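Local coordinates for Lmo0488 protein (Listeria monocytogenes serovar 1/2a, PDB 5TED) that binds shikimate through this effector-binding domain of QuiR, a LysR-type regulator that activates transcription of protocatechuate biosynthesis genes, at residues G3-G8 / I34-F39; P19-N24 / D198-Y203; F71-K76 / F178-S183; V80-E85 / A140-V145. One frame throughout, in Å; residues are numbered along the deposited sequence.

Contact 1: G3-G8 / I34-F39; sequences GNIDLG and ITFSFF
N4 OD1 is gripped from two directions: T35 OG1 donates to it over 2.8 Å, in the carbonyl plane on a lone pair, and a water lies 2.7 Å away, placed to donate to it, and also bonds S37 OG. N4 and T35 are a bridged pair of two parallel strands, the two strands of the beta-alpha-beta unit formed by strand 4-10, helix 17-26 and strand 35-41. With CG anti to the backbone N (chi1 -179°), N4 reaches across to T35, and the two side chains cross at about a right angle. N4 ND2 donates a weak bond to D6 OD1, which ties the amide to its own strand. D6 OD1 also lies in the plane of the F39 ring, at its edge, and its carboxylate stands 77° from that ring. The other face, carrying I5, L7, F36 and F38, is apolar: I5 lies alongside F36, and I5 CD1 meets I34 CG2 at 3.7 Å. F25 of helix 17-26 and F196 of helix 191-208 pack on F36, while L144 of the second subunit packs on F38. Five N-H...O bonds join the backbones; in the straightest, L7 N donates to S37 O over 2.9 Å at 172°.

Contact 2: P19-N24 / D198-Y203; sequences PELVQN and DFALRY
L21 CD2 is the methyl on which the second helix closes, meeting Y203 CD1 at 3.8 Å, F199 CE2 at 4.0 Å and A200 CB at 4.1 Å. To one side of this apolar patch, Y203 OH donates to E20 OE2 over 2.6 Å. The proton arrives on the anti side of the carboxylate, slightly out of its plane, and OE2 sits in the plane of the Y203 ring at its edge; carboxylate and ring are turned 85° apart. E20 gets there by an extended chain, CG anti to the backbone N (chi1 -174°). The N24 side chain crosses that of Y203 at about a right angle, N24 CG coming near Y203 CE2, while N24 CB touches the edge of the F199 ring at CZ, 3.6 Å away. One turn back, E20 O holds the N24 amide in place: N24 ND2 donates to it over 2.9 Å, and N24 N reaches it from the opposite face of the carbonyl plane. Further out, F25 meets the F199 ring, and H207 and F208 lie against Y203. The contact thus joins helix 17-26, early in the chain, to the C-terminal helix 191-208, the short segments crossing at 120° with axes 10.5 Å apart. The phenol bond would be expected to stabilise the charged form of the partly exposed E20, placing a directional polar link beside the buried L21 methyl.

Contact 3: F71-K76 / F178-S183; sequences FLPLTK and FIYLAS
The side chains of F71 and Y180 cross at about a right angle, F71 CB lying 3.9 Å from Y180 CD2 while Y180 CB sits at the edge of the F71 ring, near its plane. A182, on the same face of the sheet as F71, brings CB to 3.9 Å from F71 CD2. Y180 turns its ring along the neighbouring backbone: its CG stands anti to the carbonyl carbon (chi1 -63°), which brings Y180 CD2 to 3.5 Å from P73 N. T75 and I179, on the face that also carries L72 and L181, lie side by side and point the same way, with T75 CG2 3.7 Å from I179 CB. K76 and F178 share the face of F71 and A182, and K76 CB approaches F178 CD1. Between P73 and T75 the register shifts by one residue. I179 O accepts from both L74 N (2.8 Å, in the carbonyl plane) and T75 N (3.1 Å, tilted 30° from that plane), so one carbonyl serves two successive amides and L74 is the extra residue. Its CB points toward the partner strand, close to I179 O. A200 and L201 of helix 191-208 pack on L74 and on L72 and L181, and I59 of strand 57-60 touches L74, I179 and L181. I179 N returns a bond to T75 O, and L72 and L181 exchange two more. L74 and T75 opposite I179 form a classic beta bulge, in an antiparallel pair within the mixed sheet of this LysR effector-binding domain.

Contact 4: V80-E85 / A140-V145; sequences VVVVAE and AMVGLV
V145 reaches from the helix onto strand 80-84 with its CB directed toward the strand and its two methyls dividing the work. CG1, anti to the backbone N (chi1 179°), runs up against the strand backbone, 3.5 Å from both V83 C and A84 N and at the same distance from V82 O. It also meets V82 CG1 at 4.1 Å, where the two valine side chains cross at about a right angle. CG2 stands anti to the carbonyl carbon and comes to 4.1 Å from V82 O. The contact lays helix 138-146 against the end of the long, bulged strand 69-84 in the substrate-binding domain of the LysR family, a member of the periplasmic-binding-protein clan; the axes of the short segments pass 8.2 Å apart and run at 40° to each other. V165 of strand 165-170 and S152 of strand 152-155 pack on both V82 and V145, and I106 of strand 104-108 touches V145 as well. One turn back along the helix, V142 CG2 makes a looser approach to V82 CG1, at 4.4 Å. No hydrogen bond joins the two segments, and the five residues that touch are all buried. Where the strand ends, the methyl of A84 rests 3.4 Å from V145 O.

Contacts 1, 2 and 3 are linked through neighbouring elements: V22 CG2 of contact 2 packs on F38 CZ of contact 1 at 3.8 Å, and A200 O of contact 2 lies 3.2 Å from L74 CD1 of contact 3. Helix 191-208 of contact 2 follows strand 177-184 of contact 3 in the chain. Contact 4 stands apart, its centre about 32 Å from that of contact 1, yet it shares strand 69-84 with contact 3. Shikimate lies about 6 Å from the I179 side chain of contact 3, and about 11 Å from G8 of contact 1 and V142 of contact 4. Contacts 1, 2 and 4 all touch the second subunit.

Contact 1: G3-G8 / I34-F39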
loop_
_atom_site.group_PDB
_atom_site.type_symbol
_atom_site.label_atom_id
_atom_site.label_comp_id
_atom_site.label_asym_id
_atom_site.label_seq_id
_atom_site.Cartn_x
_atom_site.Cartn_y
_atom_site.Cartn_z
ATOM N N GLY A 3 -23.615 -12.271 9.401
ATOM C CA GLY A 3 -22.309 -12.326 10.022
ATOM C C GLY A 3 -21.283 -11.534 9.242
ATOM O O GLY A 3 -21.541 -10.976 8.169
ATOM N N ASN A 4 -20.088 -11.513 9.816
ATOM C CA ASN A 4 -18.970 -10.740 9.315
ATOM C C ASN A 4 -17.869 -11.666 8.829
ATOM O O ASN A 4 -17.713 -12.782 9.327
ATOM C CB ASN A 4 -18.404 -9.832 10.403
ATOM C CG ASN A 4 -17.242 -9.003 9.906
ATOM O OD1 ASN A 4 -17.426 -8.077 9.125
ATOM N ND2 ASN A 4 -16.033 -9.326 10.362
ATOM N N ILE A 5 -17.115 -11.191 7.841
ATOM C CA ILE A 5 -15.953 -11.897 7.322
ATOM C C ILE A 5 -14.757 -10.969 7.448
ATOM O O ILE A 5 -14.756 -9.861 6.890
ATOM C CB ILE A 5 -16.128 -12.344 5.863
ATOM C CG1 ILE A 5 -17.274 -13.346 5.751
ATOM C CG2 ILE A 5 -14.792 -12.920 5.333
ATOM C CD1 ILE A 5 -17.705 -13.623 4.335
ATOM N N ASP A 6 -13.746 -11.408 8.182
ATOM C CA ASP A 6 -12.490 -10.674 8.243
ATOM C C ASP A 6 -11.556 -11.273 7.208
ATOM O O ASP A 6 -11.095 -12.410 7.358
ATOM C CB ASP A 6 -11.881 -10.730 9.637
ATOM C CG ASP A 6 -12.682 -9.939 10.640
ATOM O OD1 ASP A 6 -13.144 -8.820 10.299
ATOM O OD2 ASP A 6 -12.849 -10.443 11.756
ATOM N N LEU A 7 -11.258 -10.500 6.171
ATOM C CA LEU A 7 -10.472 -10.989 5.047
ATOM C C LEU A 7 -9.156 -10.227 4.992
ATOM O O LEU A 7 -9.150 -9.002 4.822
ATOM C CB LEU A 7 -11.266 -10.811 3.758
ATOM C CG LEU A 7 -10.557 -11.250 2.490
ATOM C CD1 LEU A 7 -10.404 -12.794 2.513
ATOM C CD2 LEU A 7 -11.410 -10.762 1.329
ATOM N N GLY A 8 -8.047 -10.947 5.099
ATOM C CA GLY A 8 -6.714 -10.365 4.973
ATOM C C GLY A 8 -6.100 -10.754 3.640
ATOM O O GLY A 8 -6.269 -11.883 3.189
ATOM N N ILE A 34 -24.214 -9.885 4.697
ATOM C CA ILE A 34 -22.885 -10.207 5.206
ATOM C C ILE A 34 -22.041 -8.935 5.243
ATOM O O ILE A 34 -22.160 -8.070 4.367
ATOM C CB ILE A 34 -22.243 -11.278 4.315
ATOM C CG1 ILE A 34 -23.070 -12.565 4.368
ATOM C CG2 ILE A 34 -20.747 -11.489 4.693
ATOM C CD1 ILE A 34 -22.601 -13.613 3.415
ATOM N N THR A 35 -21.207 -8.788 6.267
ATOM C CA THR A 35 -20.321 -7.632 6.318
ATOM C C THR A 35 -18.872 -8.098 6.248
ATOM O O THR A 35 -18.567 -9.261 6.512
ATOM C CB THR A 35 -20.536 -6.811 7.591
ATOM O OG1 THR A 35 -20.125 -7.573 8.749
ATOM C CG2 THR A 35 -22.011 -6.486 7.710
ATOM N N PHE A 36 -17.975 -7.176 5.893
ATOM C CA PHE A 36 -16.557 -7.475 5.765
ATOM C C PHE A 36 -15.728 -6.438 6.510
ATOM O O PHE A 36 -16.118 -5.271 6.629
ATOM C CB PHE A 36 -16.069 -7.442 4.316
ATOM C CG PHE A 36 -16.546 -8.566 3.451
ATOM C CD1 PHE A 36 -17.796 -8.525 2.856
ATOM C CD2 PHE A 36 -15.704 -9.632 3.169
ATOM C CE1 PHE A 36 -18.219 -9.552 2.021
ATOM C CE2 PHE A 36 -16.115 -10.654 2.329
ATOM C CZ PHE A 36 -17.372 -10.608 1.757
ATOM N N SER A 37 -14.555 -6.869 6.968
ATOM C CA SER A 37 -13.439 -5.976 7.254
ATOM C C SER A 37 -12.241 -6.474 6.461
ATOM O O SER A 37 -12.045 -7.687 6.338
ATOM C CB SER A 37 -13.136 -5.914 8.748
ATOM O OG SER A 37 -13.963 -4.932 9.360
ATOM N N PHE A 38 -11.514 -5.548 5.834
ATOM C CA PHE A 38 -10.443 -5.874 4.900
ATOM C C PHE A 38 -9.095 -5.441 5.458
ATOM O O PHE A 38 -8.915 -4.270 5.810
ATOM C CB PHE A 38 -10.681 -5.187 3.559
ATOM C CG PHE A 38 -11.987 -5.543 2.936
ATOM C CD1 PHE A 38 -12.178 -6.798 2.400
ATOM C CD2 PHE A 38 -13.028 -4.627 2.903
ATOM C CE1 PHE A 38 -13.378 -7.140 1.822
ATOM C CE2 PHE A 38 -14.239 -4.966 2.350
ATOM C CZ PHE A 38 -14.408 -6.235 1.790
ATOM N N PHE A 39 -8.141 -6.363 5.486
ATOM C CA PHE A 39 -6.798 -6.102 5.991
ATOM C C PHE A 39 -5.776 -6.324 4.879
ATOM O O PHE A 39 -5.957 -7.210 4.042
ATOM C CB PHE A 39 -6.522 -6.999 7.194
ATOM C CG PHE A 39 -7.574 -6.885 8.255
ATOM C CD1 PHE A 39 -8.745 -7.634 8.177
ATOM C CD2 PHE A 39 -7.422 -5.991 9.305
ATOM C CE1 PHE A 39 -9.735 -7.516 9.147
ATOM C CE2 PHE A 39 -8.416 -5.871 10.282
ATOM C CZ PHE A 39 -9.566 -6.633 10.201
HETATM O O HOH W 1 -16.569 -5.557 9.752
#

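Contact 2: P19-N24 / D198-Y203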
loop_
_atom_site.group_PDB
_atom_site.type_symbol
_atom_site.label_atom_id
_atom_site.label_comp_id
_atom_site.label_asym_id
_atom_site.label_seq_id
_atom_site.Cartn_x
_atom_site.Cartn_y
_atom_site.Cartn_z
ATOM N N PRO A 19 -12.107 -6.355 -4.841
ATOM C CA PRO A 19 -13.344 -5.670 -5.262
ATOM C C PRO A 19 -14.209 -6.503 -6.194
ATOM O O PRO A 19 -15.436 -6.549 -6.024
ATOM C CB PRO A 19 -12.809 -4.422 -5.988
ATOM C CG PRO A 19 -11.475 -4.148 -5.313
ATOM C CD PRO A 19 -10.907 -5.518 -5.046
ATOM N N GLU A 20 -13.593 -7.179 -7.172
ATOM C CA GLU A 20 -14.349 -8.008 -8.109
ATOM C C GLU A 20 -15.046 -9.162 -7.398
ATOM O O GLU A 20 -16.217 -9.460 -7.668
ATOM C CB GLU A 20 -13.418 -8.546 -9.199
ATOM C CG GLU A 20 -14.170 -9.323 -10.333
ATOM C CD GLU A 20 -13.253 -9.744 -11.492
ATOM O OE1 GLU A 20 -12.076 -9.334 -11.509
ATOM O OE2 GLU A 20 -13.716 -10.478 -12.394
ATOM N N LEU A 21 -14.333 -9.834 -6.496
ATOM C CA LEU A 21 -14.917 -10.930 -5.725
ATOM C C LEU A 21 -16.044 -10.440 -4.822
ATOM O O LEU A 21 -17.120 -11.049 -4.760
ATOM C CB LEU A 21 -13.819 -11.599 -4.885
ATOM C CG LEU A 21 -12.792 -12.438 -5.648
ATOM C CD1 LEU A 21 -11.669 -12.838 -4.741
ATOM C CD2 LEU A 21 -13.459 -13.711 -6.221
ATOM N N VAL A 22 -15.815 -9.340 -4.104
ATOM C CA VAL A 22 -16.816 -8.843 -3.158
ATOM C C VAL A 22 -18.055 -8.355 -3.891
ATOM O O VAL A 22 -19.190 -8.635 -3.486
ATOM C CB VAL A 22 -16.209 -7.727 -2.296
ATOM C CG1 VAL A 22 -17.315 -6.938 -1.605
ATOM C CG2 VAL A 22 -15.242 -8.321 -1.262
ATOM N N GLN A 23 -17.862 -7.623 -4.985
ATOM C CA GLN A 23 -19.001 -7.112 -5.735
ATOM C C GLN A 23 -19.850 -8.261 -6.283
ATOM O O GLN A 23 -21.079 -8.254 -6.151
ATOM C CB GLN A 23 -18.511 -6.182 -6.852
ATOM C CG GLN A 23 -19.615 -5.360 -7.526
ATOM C CD GLN A 23 -20.393 -6.148 -8.547
ATOM O OE1 GLN A 23 -19.833 -6.965 -9.270
ATOM N NE2 GLN A 23 -21.689 -5.898 -8.621
ATOM N N ASN A 24 -19.209 -9.273 -6.882
ATOM C CA ASN A 24 -19.967 -10.387 -7.448
ATOM C C ASN A 24 -20.602 -11.247 -6.355
ATOM O O ASN A 24 -21.760 -11.664 -6.483
ATOM C CB ASN A 24 -19.069 -11.234 -8.355
ATOM C CG ASN A 24 -18.935 -10.649 -9.760
ATOM O OD1 ASN A 24 -19.806 -10.868 -10.602
ATOM N ND2 ASN A 24 -17.853 -9.910 -10.021
ATOM N N ASP A 198 -16.160 -20.760 -0.842
ATOM C CA ASP A 198 -16.603 -21.554 -1.986
ATOM C C ASP A 198 -16.840 -20.681 -3.213
ATOM O O ASP A 198 -16.448 -21.041 -4.334
ATOM C CB ASP A 198 -17.882 -22.317 -1.637
ATOM C CG ASP A 198 -17.660 -23.403 -0.593
ATOM O OD1 ASP A 198 -16.492 -23.752 -0.315
ATOM O OD2 ASP A 198 -18.668 -23.926 -0.070
ATOM N N PHE A 199 -17.492 -19.535 -3.025
ATOM C CA PHE A 199 -17.715 -18.626 -4.141
ATOM C C PHE A 199 -16.403 -18.206 -4.785
ATOM O O PHE A 199 -16.259 -18.235 -6.019
ATOM C CB PHE A 199 -18.489 -17.393 -3.681
ATOM C CG PHE A 199 -18.371 -16.250 -4.632
ATOM C CD1 PHE A 199 -19.219 -16.147 -5.710
ATOM C CD2 PHE A 199 -17.409 -15.277 -4.437
ATOM C CE1 PHE A 199 -19.093 -15.098 -6.606
ATOM C CE2 PHE A 199 -17.282 -14.226 -5.316
ATOM C CZ PHE A 199 -18.126 -14.134 -6.400
ATOM N N ALA A 200 -15.435 -17.789 -3.961
ATOM C CA ALA A 200 -14.187 -17.254 -4.495
ATOM C C ALA A 200 -13.388 -18.314 -5.235
ATOM O O ALA A 200 -12.816 -18.033 -6.292
ATOM C CB ALA A 200 -13.351 -16.662 -3.367
ATOM N N LEU A 201 -13.333 -19.537 -4.706
ATOM C CA LEU A 201 -12.587 -20.585 -5.405
ATOM C C LEU A 201 -13.222 -20.920 -6.753
ATOM O O LEU A 201 -12.514 -21.118 -7.760
ATOM C CB LEU A 201 -12.501 -21.828 -4.518
ATOM C CG LEU A 201 -11.543 -21.645 -3.330
ATOM C CD1 LEU A 201 -11.534 -22.862 -2.422
ATOM C CD2 LEU A 201 -10.136 -21.344 -3.834
ATOM N N ARG A 202 -14.555 -21.018 -6.786
ATOM C CA ARG A 202 -15.259 -21.248 -8.046
ATOM C C ARG A 202 -14.988 -20.123 -9.032
ATOM O O ARG A 202 -14.745 -20.365 -10.221
ATOM C CB ARG A 202 -16.764 -21.376 -7.805
ATOM C CG ARG A 202 -17.255 -22.725 -7.283
ATOM C CD ARG A 202 -18.797 -22.856 -7.416
ATOM N NE ARG A 202 -19.523 -21.663 -6.967
ATOM C CZ ARG A 202 -20.001 -21.486 -5.733
ATOM N NH1 ARG A 202 -19.840 -22.434 -4.810
ATOM N NH2 ARG A 202 -20.642 -20.361 -5.414
ATOM N N TYR A 203 -15.062 -18.877 -8.555
ATOM C CA TYR A 203 -14.848 -17.712 -9.411
ATOM C C TYR A 203 -13.428 -17.691 -9.971
ATOM O O TYR A 203 -13.220 -17.449 -11.166
ATOM C CB TYR A 203 -15.115 -16.434 -8.607
ATOM C CG TYR A 203 -15.314 -15.209 -9.482
ATOM C CD1 TYR A 203 -14.231 -14.433 -9.894
ATOM C CD2 TYR A 203 -16.588 -14.856 -9.924
ATOM C CE1 TYR A 203 -14.413 -13.327 -10.706
ATOM C CE2 TYR A 203 -16.790 -13.753 -10.729
ATOM C CZ TYR A 203 -15.699 -12.990 -11.125
ATOM O OH TYR A 203 -15.898 -11.886 -11.954
#

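Contact 3: F71-K76 / F178-S183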
loop_
_atom_site.group_PDB
_atom_site.type_symbol
_atom_site.label_atom_id
_atom_site.label_comp_id
_atom_site.label_asym_id
_atom_site.label_seq_id
_atom_site.Cartn_x
_atom_site.Cartn_y
_atom_site.Cartn_z
ATOM N N PHE A 71 -3.976 -24.155 1.635
ATOM C CA PHE A 71 -3.815 -23.228 0.521
ATOM C C PHE A 71 -4.505 -23.822 -0.704
ATOM O O PHE A 71 -4.209 -24.958 -1.083
ATOM C CB PHE A 71 -2.338 -22.983 0.205
ATOM C CG PHE A 71 -1.552 -22.341 1.326
ATOM C CD1 PHE A 71 -0.908 -23.128 2.278
ATOM C CD2 PHE A 71 -1.428 -20.962 1.411
ATOM C CE1 PHE A 71 -0.156 -22.551 3.307
ATOM C CE2 PHE A 71 -0.668 -20.370 2.433
ATOM C CZ PHE A 71 -0.038 -21.176 3.385
ATOM N N LEU A 72 -5.449 -23.084 -1.290
ATOM C CA LEU A 72 -6.119 -23.509 -2.515
ATOM C C LEU A 72 -5.940 -22.445 -3.591
ATOM O O LEU A 72 -6.130 -21.248 -3.317
ATOM C CB LEU A 72 -7.624 -23.786 -2.289
ATOM C CG LEU A 72 -7.915 -24.980 -1.362
ATOM C CD1 LEU A 72 -9.372 -25.086 -1.072
ATOM C CD2 LEU A 72 -7.444 -26.263 -2.002
ATOM N N PRO A 73 -5.610 -22.833 -4.823
ATOM C CA PRO A 73 -5.284 -21.836 -5.850
ATOM C C PRO A 73 -6.467 -20.912 -6.112
ATOM O O PRO A 73 -7.611 -21.356 -6.214
ATOM C CB PRO A 73 -4.938 -22.694 -7.078
ATOM C CG PRO A 73 -5.609 -24.004 -6.837
ATOM C CD PRO A 73 -5.602 -24.209 -5.348
ATOM N N LEU A 74 -6.193 -19.607 -6.180
ATOM C CA LEU A 74 -7.239 -18.614 -6.414
ATOM C C LEU A 74 -6.997 -17.795 -7.670
ATOM O O LEU A 74 -7.903 -17.682 -8.502
ATOM C CB LEU A 74 -7.382 -17.673 -5.205
ATOM C CG LEU A 74 -8.413 -16.544 -5.384
ATOM C CD1 LEU A 74 -9.837 -17.080 -5.479
ATOM C CD2 LEU A 74 -8.290 -15.535 -4.233
ATOM N N THR A 75 -5.800 -17.242 -7.854
ATOM C CA THR A 75 -5.501 -16.454 -9.052
ATOM C C THR A 75 -4.001 -16.555 -9.325
ATOM O O THR A 75 -3.295 -17.350 -8.703
ATOM C CB THR A 75 -5.993 -15.010 -8.877
ATOM O OG1 THR A 75 -5.790 -14.286 -10.086
ATOM C CG2 THR A 75 -5.268 -14.300 -7.708
ATOM N N LYS A 76 -3.511 -15.761 -10.277
ATOM C CA LYS A 76 -2.098 -15.813 -10.637
ATOM C C LYS A 76 -1.652 -14.445 -11.125
ATOM O O LYS A 76 -2.474 -13.582 -11.440
ATOM C CB LYS A 76 -1.827 -16.857 -11.718
ATOM C CG LYS A 76 -2.498 -16.554 -13.049
ATOM C CD LYS A 76 -2.462 -17.782 -13.952
ATOM C CE LYS A 76 -3.297 -17.562 -15.201
ATOM N NZ LYS A 76 -2.941 -16.260 -15.839
ATOM N N PHE A 178 1.497 -18.133 -8.473
ATOM C CA PHE A 178 0.133 -18.402 -8.041
ATOM C C PHE A 178 -0.156 -17.688 -6.727
ATOM O O PHE A 178 0.747 -17.460 -5.915
ATOM C CB PHE A 178 -0.115 -19.897 -7.870
ATOM C CG PHE A 178 -0.170 -20.644 -9.164
ATOM C CD1 PHE A 178 -1.271 -20.543 -9.998
ATOM C CD2 PHE A 178 0.891 -21.446 -9.551
ATOM C CE1 PHE A 178 -1.311 -21.235 -11.192
ATOM C CE2 PHE A 178 0.854 -22.138 -10.741
ATOM C CZ PHE A 178 -0.243 -22.035 -11.563
ATOM N N ILE A 179 -1.429 -17.345 -6.538
ATOM C CA ILE A 179 -1.936 -16.737 -5.311
ATOM C C ILE A 179 -3.069 -17.611 -4.786
ATOM O O ILE A 179 -3.898 -18.100 -5.566
ATOM C CB ILE A 179 -2.413 -15.293 -5.569
ATOM C CG1 ILE A 179 -1.209 -14.389 -5.867
ATOM C CG2 ILE A 179 -3.251 -14.766 -4.386
ATOM C CD1 ILE A 179 -1.584 -13.016 -6.331
ATOM N N TYR A 180 -3.119 -17.789 -3.468
ATOM C CA TYR A 180 -3.951 -18.809 -2.847
ATOM C C TYR A 180 -4.940 -18.198 -1.871
ATOM O O TYR A 180 -4.677 -17.162 -1.261
ATOM C CB TYR A 180 -3.090 -19.835 -2.101
ATOM C CG TYR A 180 -2.181 -20.578 -3.026
ATOM C CD1 TYR A 180 -0.987 -20.006 -3.464
ATOM C CD2 TYR A 180 -2.513 -21.845 -3.486
ATOM C CE1 TYR A 180 -0.140 -20.676 -4.332
ATOM C CE2 TYR A 180 -1.670 -22.525 -4.367
ATOM C CZ TYR A 180 -0.491 -21.933 -4.778
ATOM O OH TYR A 180 0.346 -22.607 -5.637
ATOM N N LEU A 181 -6.097 -18.842 -1.759
ATOM C CA LEU A 181 -7.026 -18.582 -0.676
ATOM C C LEU A 181 -6.608 -19.481 0.481
ATOM O O LEU A 181 -6.553 -20.709 0.332
ATOM C CB LEU A 181 -8.472 -18.852 -1.111
ATOM C CG LEU A 181 -9.613 -18.397 -0.191
ATOM C CD1 LEU A 181 -9.530 -19.036 1.174
ATOM C CD2 LEU A 181 -9.612 -16.902 -0.058
ATOM N N ALA A 182 -6.245 -18.874 1.601
ATOM C CA ALA A 182 -5.695 -19.609 2.732
ATOM C C ALA A 182 -6.667 -19.569 3.907
ATOM O O ALA A 182 -7.312 -18.542 4.155
ATOM C CB ALA A 182 -4.325 -19.038 3.131
ATOM N N SER A 183 -6.778 -20.701 4.614
ATOM C CA SER A 183 -7.640 -20.830 5.782
ATOM C C SER A 183 -7.043 -21.867 6.728
ATOM O O SER A 183 -6.186 -22.667 6.339
ATOM C CB SER A 183 -9.066 -21.235 5.392
ATOM O OG SER A 183 -9.082 -22.491 4.731
#

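Contact 4: V80-E85 / A140-V145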
loop_
_atom_site.group_PDB
_atom_site.type_symbol
_atom_site.label_atom_id
_atom_site.label_comp_id
_atom_site.label_asym_id
_atom_site.label_seq_id
_atom_site.Cartn_x
_atom_site.Cartn_y
_atom_site.Cartn_z
ATOM N N VAL A 80 7.304 -9.453 -14.141
ATOM C CA VAL A 80 7.936 -8.645 -15.175
ATOM C C VAL A 80 9.137 -7.934 -14.566
ATOM O O VAL A 80 9.269 -7.829 -13.348
ATOM C CB VAL A 80 6.971 -7.602 -15.785
ATOM C CG1 VAL A 80 5.926 -8.269 -16.638
ATOM C CG2 VAL A 80 6.313 -6.745 -14.671
ATOM N N VAL A 81 10.001 -7.416 -15.432
ATOM C CA VAL A 81 11.079 -6.530 -15.008
ATOM C C VAL A 81 10.687 -5.102 -15.372
ATOM O O VAL A 81 10.221 -4.844 -16.495
ATOM C CB VAL A 81 12.424 -6.940 -15.637
ATOM C CG1 VAL A 81 13.467 -5.857 -15.413
ATOM C CG2 VAL A 81 12.916 -8.260 -15.031
ATOM N N VAL A 82 10.843 -4.180 -14.412
ATOM C CA VAL A 82 10.428 -2.790 -14.551
ATOM C C VAL A 82 11.661 -1.902 -14.407
ATOM O O VAL A 82 12.442 -2.055 -13.463
ATOM C CB VAL A 82 9.346 -2.416 -13.518
ATOM C CG1 VAL A 82 8.790 -1.051 -13.811
ATOM C CG2 VAL A 82 8.238 -3.470 -13.514
ATOM N N VAL A 83 11.835 -0.976 -15.346
ATOM C CA VAL A 83 13.017 -0.135 -15.401
ATOM C C VAL A 83 12.568 1.278 -15.710
ATOM O O VAL A 83 11.492 1.487 -16.276
ATOM C CB VAL A 83 14.038 -0.641 -16.461
ATOM C CG1 VAL A 83 14.388 -2.105 -16.206
ATOM C CG2 VAL A 83 13.491 -0.471 -17.877
ATOM N N ALA A 84 13.383 2.256 -15.312
ATOM C CA ALA A 84 13.052 3.631 -15.653
ATOM C C ALA A 84 12.968 3.769 -17.170
ATOM O O ALA A 84 13.594 3.020 -17.922
ATOM C CB ALA A 84 14.083 4.603 -15.074
ATOM N N GLU A 85 12.185 4.744 -17.622
ATOM C CA GLU A 85 11.883 4.835 -19.044
ATOM C C GLU A 85 13.106 5.159 -19.895
ATOM O O GLU A 85 13.074 4.928 -21.104
ATOM C CB GLU A 85 10.738 5.838 -19.240
ATOM C CG GLU A 85 11.077 7.289 -18.967
ATOM C CD GLU A 85 9.870 8.206 -19.129
ATOM O OE1 GLU A 85 9.976 9.390 -18.753
ATOM O OE2 GLU A 85 8.809 7.741 -19.605
ATOM N N ALA A 140 5.470 1.577 -3.623
ATOM C CA ALA A 140 6.776 2.112 -3.231
ATOM C C ALA A 140 7.875 1.616 -4.168
ATOM O O ALA A 140 8.840 2.339 -4.449
ATOM C CB ALA A 140 7.098 1.730 -1.787
ATOM N N MET A 141 7.751 0.377 -4.651
ATOM C CA MET A 141 8.751 -0.178 -5.558
ATOM C C MET A 141 8.732 0.532 -6.907
ATOM O O MET A 141 9.762 1.031 -7.372
ATOM C CB MET A 141 8.517 -1.682 -5.723
ATOM C CG MET A 141 9.470 -2.385 -6.714
ATOM S SD MET A 141 9.305 -4.184 -6.564
ATOM C CE MET A 141 10.093 -4.570 -5.021
ATOM N N VAL A 142 7.574 0.562 -7.579
ATOM C CA VAL A 142 7.561 1.234 -8.875
ATOM C C VAL A 142 7.822 2.735 -8.710
ATOM O O VAL A 142 8.411 3.378 -9.598
ATOM C CB VAL A 142 6.255 0.943 -9.638
ATOM C CG1 VAL A 142 5.038 1.506 -8.920
ATOM C CG2 VAL A 142 6.372 1.470 -11.082
ATOM N N GLY A 143 7.446 3.307 -7.564
ATOM C CA GLY A 143 7.777 4.702 -7.307
ATOM C C GLY A 143 9.268 4.958 -7.414
ATOM O O GLY A 143 9.704 5.914 -8.064
ATOM N N LEU A 144 10.076 4.081 -6.811
ATOM C CA LEU A 144 11.527 4.251 -6.860
ATOM C C LEU A 144 12.088 3.910 -8.238
ATOM O O LEU A 144 13.052 4.553 -8.684
ATOM C CB LEU A 144 12.201 3.409 -5.772
ATOM C CG LEU A 144 11.954 3.903 -4.339
ATOM C CD1 LEU A 144 12.302 2.803 -3.356
ATOM C CD2 LEU A 144 12.786 5.152 -4.060
ATOM N N VAL A 145 11.504 2.929 -8.941
ATOM C CA VAL A 145 11.982 2.660 -10.298
ATOM C C VAL A 145 11.764 3.880 -11.171
ATOM O O VAL A 145 12.607 4.228 -12.006
ATOM C CB VAL A 145 11.295 1.424 -10.918
ATOM C CG1 VAL A 145 11.826 1.228 -12.337
ATOM C CG2 VAL A 145 11.563 0.190 -10.113
#